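Local coordinates for protein tryptophan synthase alpha chain (Aquifex aeolicus, PDB 2EKC) that probably cleaves indoleglycerol phosphate to indole and glyceraldehyde 3-phosphate, as the alpha subunit of the tryptophan synthase tetramer in the last step of tryptophan biosynthesis, at residues I76-L88 and I109-I123. Sequence-based numbering, arbitrary orientation. Where two conformers were deposited one is given.
Sequences IRFEDVLELSETL and IGLEKFCRLSREKGI
Helices 78-88 and 111-120 run roughly parallel, their axes at 28° and 9.9 Å apart at closest approach; F78 is level with F114, and E86 with K121 just past the second helix. They are neighbours on the outer layer of a TIM barrel, joined through strand 97-100, on which V81 and F114 also pack, and the short helix 103-109. At the start of helix 78-88 the F78 ring, its CG anti to the backbone N (chi1 179°), enters a hole formed by I109 before the second helix and F114, L117 and S118 in it. Its flat shape suits this slot: F114 lies over one face in an offset stack, planes at 9° and centroids 4.4 Å apart, while L82 covers the opposite face and S118 OG stands at the edge. Branched L82 reaches two ways, CD1 to L117 CB (3.6 Å) and CD2 to I123 CG1 (4.0 Å). A Schellman motif ends helix 111-120, and G122 supplies its positive phi. The small S85 lets the turn come close, its OG donating to K121 O (2.7 Å) from above the carbonyl plane. K121 packs CG on L82 CB, and its long chain, bent at chi2, carries NZ to the carboxylate of extended E86, a salt bridge meeting OE1 from above the carboxylate plane at 2.8 Å.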
loop_
_atom_site.group_PDB
_atom_site.type_symbol
_atom_site.label_atom_id
_atom_site.label_comp_id
_atom_site.label_asym_id
_atom_site.label_seq_id
_atom_site.Cartn_x
_atom_site.Cartn_y
_atom_site.Cartn_z
ATOM N N ILE A 76 -4.640 -14.219 13.615
ATOM C CA ILE A 76 -3.485 -13.562 13.022
ATOM C C ILE A 76 -2.954 -12.457 13.930
ATOM O O ILE A 76 -3.702 -11.575 14.357
ATOM C CB ILE A 76 -3.839 -12.969 11.647
ATOM C CG1 ILE A 76 -4.262 -14.094 10.696
ATOM C CG2 ILE A 76 -2.647 -12.198 11.089
ATOM C CD1 ILE A 76 -3.180 -15.143 10.442
ATOM N N ARG A 77 -1.655 -12.520 14.210
ATOM C CA ARG A 77 -0.970 -11.562 15.076
ATOM C C ARG A 77 0.044 -10.766 14.272
ATOM O O ARG A 77 0.339 -11.098 13.128
ATOM C CB ARG A 77 -0.189 -12.294 16.168
ATOM C CG ARG A 77 -0.946 -13.357 16.940
ATOM C CD ARG A 77 0.058 -14.281 17.625
ATOM N NE ARG A 77 0.853 -15.015 16.640
ATOM C CZ ARG A 77 1.983 -15.664 16.911
ATOM N NH1 ARG A 77 2.474 -15.675 18.144
ATOM N NH2 ARG A 77 2.622 -16.316 15.946
ATOM N N PHE A 78 0.596 -9.730 14.895
ATOM C CA PHE A 78 1.616 -8.915 14.253
ATOM C C PHE A 78 2.783 -9.839 13.892
ATOM O O PHE A 78 3.405 -9.688 12.842
ATOM C CB PHE A 78 2.080 -7.814 15.214
ATOM C CG PHE A 78 3.153 -6.917 14.651
ATOM C CD1 PHE A 78 3.020 -6.354 13.386
ATOM C CD2 PHE A 78 4.280 -6.608 15.409
ATOM C CE1 PHE A 78 3.993 -5.493 12.881
ATOM C CE2 PHE A 78 5.260 -5.748 14.915
ATOM C CZ PHE A 78 5.117 -5.189 13.649
ATOM N N GLU A 79 3.070 -10.807 14.760
ATOM C CA GLU A 79 4.156 -11.750 14.507
ATOM C C GLU A 79 3.927 -12.554 13.229
ATOM O O GLU A 79 4.879 -12.871 12.511
ATOM C CB GLU A 79 4.324 -12.718 15.683
ATOM C CG GLU A 79 4.941 -12.095 16.932
ATOM C CD GLU A 79 3.934 -11.354 17.791
ATOM O OE1 GLU A 79 2.748 -11.297 17.409
ATOM O OE2 GLU A 79 4.326 -10.838 18.858
ATOM N N ASP A 80 2.672 -12.897 12.950
ATOM C CA ASP A 80 2.357 -13.672 11.749
ATOM C C ASP A 80 2.513 -12.789 10.517
ATOM O O ASP A 80 2.945 -13.247 9.458
ATOM C CB ASP A 80 0.926 -14.217 11.818
ATOM C CG ASP A 80 0.700 -15.119 13.023
ATOM O OD1 ASP A 80 1.392 -16.152 13.141
ATOM O OD2 ASP A 80 -0.171 -14.791 13.854
ATOM N N VAL A 81 2.157 -11.518 10.664
ATOM C CA VAL A 81 2.276 -10.572 9.567
ATOM C C VAL A 81 3.729 -10.428 9.140
ATOM O O VAL A 81 4.033 -10.445 7.947
ATOM C CB VAL A 81 1.740 -9.176 9.960
ATOM C CG1 VAL A 81 2.055 -8.170 8.853
ATOM C CG2 VAL A 81 0.228 -9.245 10.192
ATOM N N LEU A 82 4.627 -10.284 10.111
ATOM C CA LEU A 82 6.042 -10.124 9.794
ATOM C C LEU A 82 6.679 -11.416 9.285
ATOM O O LEU A 82 7.636 -11.371 8.516
ATOM C CB LEU A 82 6.808 -9.590 11.009
ATOM C CG LEU A 82 6.411 -8.173 11.455
ATOM C CD1 LEU A 82 7.357 -7.703 12.544
ATOM C CD2 LEU A 82 6.464 -7.214 10.265
ATOM N N GLU A 83 6.156 -12.561 9.718
ATOM C CA GLU A 83 6.677 -13.847 9.259
ATOM C C GLU A 83 6.390 -13.960 7.762
ATOM O O GLU A 83 7.227 -14.435 6.993
ATOM C CB GLU A 83 6.004 -15.003 10.009
ATOM C CG GLU A 83 6.335 -16.395 9.466
ATOM C CD GLU A 83 7.790 -16.794 9.663
ATOM O OE1 GLU A 83 8.688 -16.090 9.151
ATOM O OE2 GLU A 83 8.038 -17.822 10.327
ATOM N N LEU A 84 5.205 -13.512 7.357
ATOM C CA LEU A 84 4.810 -13.547 5.950
ATOM C C LEU A 84 5.685 -12.588 5.144
ATOM O O LEU A 84 6.099 -12.905 4.035
ATOM C CB LEU A 84 3.325 -13.174 5.801
ATOM C CG LEU A 84 2.745 -13.138 4.378
ATOM C CD1 LEU A 84 1.269 -13.492 4.412
ATOM C CD2 LEU A 84 2.963 -11.761 3.763
ATOM N N SER A 85 5.964 -11.414 5.704
ATOM C CA SER A 85 6.819 -10.436 5.031
ATOM C C SER A 85 8.210 -11.047 4.831
ATOM O O SER A 85 8.771 -10.998 3.736
ATOM C CB SER A 85 6.942 -9.156 5.870
ATOM O OG SER A 85 7.947 -8.292 5.348
ATOM N N GLU A 86 8.762 -11.623 5.892
ATOM C CA GLU A 86 10.085 -12.231 5.805
ATOM C C GLU A 86 10.103 -13.346 4.754
ATOM O O GLU A 86 11.042 -13.459 3.967
ATOM C CB GLU A 86 10.503 -12.785 7.171
ATOM C CG GLU A 86 11.851 -13.498 7.162
ATOM C CD GLU A 86 12.223 -14.068 8.519
ATOM O OE1 GLU A 86 12.563 -13.279 9.428
ATOM O OE2 GLU A 86 12.166 -15.307 8.680
ATOM N N THR A 87 9.057 -14.164 4.739
ATOM C CA THR A 87 8.965 -15.255 3.779
ATOM C C THR A 87 8.955 -14.747 2.337
ATOM O O THR A 87 9.660 -15.279 1.477
ATOM C CB THR A 87 7.704 -16.098 4.030
ATOM O OG1 THR A 87 7.807 -16.727 5.315
ATOM C CG2 THR A 87 7.554 -17.172 2.963
ATOM N N LEU A 88 8.165 -13.712 2.074
ATOM C CA LEU A 88 8.071 -13.152 0.728
ATOM C C LEU A 88 9.341 -12.398 0.336
ATOM O O LEU A 88 9.745 -12.410 -0.826
ATOM C CB LEU A 88 6.864 -12.211 0.628
ATOM C CG LEU A 88 5.473 -12.841 0.773
ATOM C CD1 LEU A 88 4.426 -11.762 0.679
ATOM C CD2 LEU A 88 5.259 -13.889 -0.323
ATOM N N ILE A 109 2.125 -1.849 20.942
ATOM C CA ILE A 109 3.329 -2.671 20.881
ATOM C C ILE A 109 4.571 -1.886 21.296
ATOM O O ILE A 109 5.500 -2.445 21.886
ATOM C CB ILE A 109 3.533 -3.238 19.452
ATOM C CG1 ILE A 109 2.467 -4.299 19.165
ATOM C CG2 ILE A 109 4.935 -3.825 19.302
ATOM C CD1 ILE A 109 2.496 -4.845 17.752
ATOM N N GLY A 110 4.575 -0.591 20.992
ATOM C CA GLY A 110 5.710 0.259 21.313
ATOM C C GLY A 110 6.359 0.732 20.025
ATOM O O GLY A 110 6.834 -0.087 19.236
ATOM N N LEU A 111 6.387 2.046 19.803
ATOM C CA LEU A 111 6.962 2.599 18.577
ATOM C C LEU A 111 8.329 2.040 18.195
ATOM O O LEU A 111 8.500 1.535 17.082
ATOM C CB LEU A 111 7.046 4.126 18.654
ATOM C CG LEU A 111 5.799 4.877 18.182
ATOM C CD1 LEU A 111 4.640 4.571 19.107
ATOM C CD2 LEU A 111 6.075 6.372 18.142
ATOM N N GLU A 112 9.300 2.140 19.101
ATOM C CA GLU A 112 10.645 1.637 18.820
ATOM C C GLU A 112 10.604 0.168 18.418
ATOM O O GLU A 112 11.119 -0.210 17.366
ATOM C CB GLU A 112 11.551 1.789 20.045
ATOM C CG GLU A 112 11.887 3.226 20.441
ATOM C CD GLU A 112 12.941 3.863 19.549
ATOM O OE1 GLU A 112 13.884 3.157 19.130
ATOM O OE2 GLU A 112 12.838 5.082 19.284
ATOM N N LYS A 113 9.990 -0.660 19.257
ATOM C CA LYS A 113 9.903 -2.089 18.976
ATOM C C LYS A 113 9.196 -2.383 17.656
ATOM O O LYS A 113 9.671 -3.189 16.856
ATOM C CB LYS A 113 9.177 -2.818 20.108
ATOM C CG LYS A 113 8.996 -4.300 19.840
ATOM C CD LYS A 113 8.227 -5.014 20.939
ATOM C CE LYS A 113 9.004 -5.076 22.232
ATOM N NZ LYS A 113 8.323 -5.980 23.211
ATOM N N PHE A 114 8.059 -1.730 17.439
ATOM C CA PHE A 114 7.279 -1.927 16.218
ATOM C C PHE A 114 8.139 -1.668 14.985
ATOM O O PHE A 114 8.183 -2.482 14.056
ATOM C CB PHE A 114 6.064 -0.991 16.220
ATOM C CG PHE A 114 5.033 -1.327 15.180
ATOM C CD1 PHE A 114 5.161 -0.867 13.871
ATOM C CD2 PHE A 114 3.927 -2.102 15.511
ATOM C CE1 PHE A 114 4.197 -1.173 12.909
ATOM C CE2 PHE A 114 2.959 -2.414 14.554
ATOM C CZ PHE A 114 3.094 -1.948 13.251
ATOM N N CYS A 115 8.833 -0.537 14.982
ATOM C CA CYS A 115 9.685 -0.188 13.859
ATOM C C CYS A 115 10.878 -1.131 13.741
ATOM O O CYS A 115 11.229 -1.549 12.639
ATOM C CB CYS A 115 10.152 1.264 13.984
ATOM S SG CYS A 115 8.820 2.479 13.708
ATOM N N ARG A 116 11.488 -1.472 14.876
ATOM C CA ARG A 116 12.639 -2.382 14.895
ATOM C C ARG A 116 12.263 -3.705 14.229
ATOM O O ARG A 116 12.942 -4.170 13.319
ATOM C CB ARG A 116 13.086 -2.658 16.342
ATOM C CG ARG A 116 14.341 -3.511 16.494
ATOM C CD ARG A 116 14.514 -3.951 17.951
ATOM N NE ARG A 116 13.723 -5.142 18.265
ATOM C CZ ARG A 116 13.233 -5.430 19.469
ATOM N NH1 ARG A 116 13.441 -4.612 20.490
ATOM N NH2 ARG A 116 12.539 -6.545 19.655
ATOM N N LEU A 117 11.179 -4.311 14.698
ATOM C CA LEU A 117 10.720 -5.579 14.145
ATOM C C LEU A 117 10.363 -5.498 12.663
ATOM O O LEU A 117 10.728 -6.381 11.884
ATOM C CB LEU A 117 9.519 -6.094 14.944
ATOM C CG LEU A 117 9.868 -6.514 16.376
ATOM C CD1 LEU A 117 8.605 -6.809 17.160
ATOM C CD2 LEU A 117 10.783 -7.730 16.337
ATOM N N SER A 118 9.641 -4.450 12.278
ATOM C CA SER A 118 9.244 -4.277 10.878
ATOM C C SER A 118 10.462 -4.250 9.955
ATOM O O SER A 118 10.495 -4.927 8.927
ATOM C CB SER A 118 8.449 -2.973 10.700
ATOM O OG SER A 118 7.188 -3.042 11.350
ATOM N N ARG A 119 11.465 -3.464 10.328
ATOM C CA ARG A 119 12.669 -3.357 9.514
ATOM C C ARG A 119 13.408 -4.692 9.412
ATOM O O ARG A 119 13.885 -5.061 8.341
ATOM C CB ARG A 119 13.601 -2.293 10.099
ATOM C CG ARG A 119 14.766 -1.919 9.200
ATOM C CD ARG A 119 14.258 -1.447 7.846
ATOM N NE ARG A 119 15.310 -0.865 7.016
ATOM C CZ ARG A 119 15.154 -0.547 5.733
ATOM N NH1 ARG A 119 13.989 -0.759 5.131
ATOM N NH2 ARG A 119 16.158 -0.009 5.054
ATOM N N GLU A 120 13.497 -5.415 10.522
ATOM C CA GLU A 120 14.198 -6.691 10.530
ATOM C C GLU A 120 13.532 -7.755 9.660
ATOM O O GLU A 120 14.201 -8.665 9.174
ATOM C CB GLU A 120 14.325 -7.217 11.962
ATOM C CG GLU A 120 14.973 -6.234 12.930
ATOM C CD GLU A 120 15.331 -6.869 14.264
ATOM O OE1 GLU A 120 14.610 -7.793 14.701
ATOM O OE2 GLU A 120 16.327 -6.435 14.883
ATOM N N LYS A 121 12.222 -7.634 9.449
ATOM C CA LYS A 121 11.494 -8.620 8.653
ATOM C C LYS A 121 11.186 -8.232 7.206
ATOM O O LYS A 121 10.316 -8.833 6.580
ATOM C CB LYS A 121 10.189 -8.998 9.357
ATOM C CG LYS A 121 10.371 -9.590 10.744
ATOM C CD LYS A 121 10.999 -10.965 10.693
ATOM C CE LYS A 121 11.110 -11.561 12.090
ATOM N NZ LYS A 121 11.689 -12.931 12.067
ATOM N N GLY A 122 11.883 -7.232 6.676
ATOM C CA GLY A 122 11.669 -6.855 5.289
ATOM C C GLY A 122 10.715 -5.726 4.940
ATOM O O GLY A 122 10.507 -5.455 3.757
ATOM N N ILE A 123 10.131 -5.061 5.930
ATOM C CA ILE A 123 9.206 -3.967 5.629
ATOM C C ILE A 123 9.993 -2.733 5.192
ATOM O O ILE A 123 11.006 -2.384 5.798
ATOM C CB ILE A 123 8.326 -3.605 6.853
ATOM C CG1 ILE A 123 7.428 -4.792 7.229
ATOM C CG2 ILE A 123 7.475 -2.379 6.542
ATOM C CD1 ILE A 123 6.425 -5.187 6.141
HETATM O O HOH W 1 9.359 -14.110 11.549
HETATM O O HOH W 2 14.674 -11.032 8.031
#